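PDB 3AGD: salt-tolerant glutaminase from Micrococcus luteus, which probably catalyses the hydrolysis of L-glutamine to L-glutamate and ammonium, as a member of the glutaminase family that tolerates high salt. Local coordinates for residues A10-V13 and T14-A18. Numbering follows the deposited sequence.
Sequences ASLV and TELGA
Leu12 and Leu16 meet one turn apart on the last two turns of the amino-terminal helix 4-16, an alpha-helix on the outside of the glutaminase fold, away from the substrate pocket. Four i to i+4 backbone hydrogen bonds run from residues 14-17 to residues 10-13. Thr14 N reaches Ala10 O at 3.0 Å and Glu15 N reaches Ser11 O at 2.8 Å. Leu16 N meets Leu12 O at 2.9 Å, whereas the last bond, from Gly17 N to Val13 O, is bent to 131° at the hydrogen as the chain leaves the helix. Beyond it, Ala18 N turns back to Glu15 O, only three residues away, at 2.9 Å.

The leucine side of helix 4-16 faces helix 289-301: Leu12 and Leu16 touch the side chain of Arg297, and Leu16 also touches Leu293, with Phe39 touching Leu16 and Val13. Between the two leucines, Leu12 CD1 lies 4.0 Å from Leu16 CG, their branches set at a slant.

Glu15 holds CG anti to its backbone N (chi1 -168°) on an extended chain, and its OE2 makes a salt bridge with Arg297, tying the two helices together. Thr14 turns its hydroxyl back along the helix, with chi1 at -66°, and OG1 comes to 3.1 Å from Ala10 O, the carbonyl oxygen that already accepts the N-H of Thr14.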
loop_
_atom_site.group_PDB
_atom_site.type_symbol
_atom_site.label_atom_id
_atom_site.label_comp_id
_atom_site.label_asym_id
_atom_site.label_seq_id
_atom_site.Cartn_x
_atom_site.Cartn_y
_atom_site.Cartn_z
ATOM N N ALA A 10 -13.132 22.873 -1.699
ATOM C CA ALA A 10 -14.220 23.832 -1.557
ATOM C C ALA A 10 -15.373 23.448 -2.476
ATOM O O ALA A 10 -16.538 23.528 -2.086
ATOM C CB ALA A 10 -13.728 25.242 -1.884
ATOM N N SER A 11 -15.044 23.027 -3.695
ATOM C CA SER A 11 -16.057 22.617 -4.665
ATOM C C SER A 11 -16.719 21.321 -4.218
ATOM O O SER A 11 -17.931 21.151 -4.345
ATOM C CB SER A 11 -15.427 22.403 -6.044
ATOM O OG SER A 11 -14.782 23.576 -6.493
ATOM N N LEU A 12 -15.914 20.403 -3.698
ATOM C CA LEU A 12 -16.433 19.127 -3.229
ATOM C C LEU A 12 -17.425 19.363 -2.095
ATOM O O LEU A 12 -18.493 18.756 -2.056
ATOM C CB LEU A 12 -15.291 18.237 -2.744
ATOM C CG LEU A 12 -15.715 16.800 -2.438
ATOM C CD1 LEU A 12 -16.280 16.169 -3.707
ATOM C CD2 LEU A 12 -14.530 16.007 -1.922
ATOM N N VAL A 13 -17.069 20.253 -1.174
ATOM C CA VAL A 13 -17.942 20.571 -0.050
ATOM C C VAL A 13 -19.250 21.172 -0.558
ATOM O O VAL A 13 -20.333 20.785 -0.119
ATOM C CB VAL A 13 -17.265 21.568 0.910
ATOM C CG1 VAL A 13 -18.252 22.026 1.977
ATOM C CG2 VAL A 13 -16.058 20.911 1.559
ATOM N N THR A 14 -19.146 22.113 -1.493
ATOM C CA THR A 14 -20.327 22.757 -2.063
ATOM C C THR A 14 -21.227 21.743 -2.759
ATOM O O THR A 14 -22.447 21.773 -2.602
ATOM C CB THR A 14 -19.942 23.844 -3.089
ATOM O OG1 THR A 14 -19.263 24.911 -2.421
ATOM C CG2 THR A 14 -21.189 24.395 -3.780
ATOM N N GLU A 15 -20.618 20.851 -3.532
ATOM C CA GLU A 15 -21.373 19.839 -4.253
ATOM C C GLU A 15 -22.055 18.845 -3.316
ATOM O O GLU A 15 -23.285 18.790 -3.242
ATOM C CB GLU A 15 -20.467 19.073 -5.215
ATOM C CG GLU A 15 -21.249 18.222 -6.198
ATOM C CD GLU A 15 -20.374 17.303 -7.024
ATOM O OE1 GLU A 15 -19.257 17.712 -7.409
ATOM O OE2 GLU A 15 -20.814 16.169 -7.302
ATOM N N LEU A 16 -21.256 18.058 -2.603
ATOM C CA LEU A 16 -21.802 17.065 -1.687
ATOM C C LEU A 16 -22.697 17.711 -0.643
ATOM O O LEU A 16 -23.621 17.079 -0.130
ATOM C CB LEU A 16 -20.675 16.292 -0.997
ATOM C CG LEU A 16 -19.755 15.492 -1.926
ATOM C CD1 LEU A 16 -18.828 14.607 -1.093
ATOM C CD2 LEU A 16 -20.589 14.643 -2.880
ATOM N N GLY A 17 -22.422 18.975 -0.338
ATOM C CA GLY A 17 -23.213 19.689 0.648
ATOM C C GLY A 17 -24.601 20.094 0.175
ATOM O O GLY A 17 -25.356 20.713 0.926
ATOM N N ALA A 18 -24.943 19.746 -1.061
ATOM C CA ALA A 18 -26.253 20.083 -1.613
ATOM C C ALA A 18 -27.353 19.249 -0.962
ATOM O O ALA A 18 -28.537 19.572 -1.064
ATOM C CB ALA A 18 -26.257 19.868 -3.119
#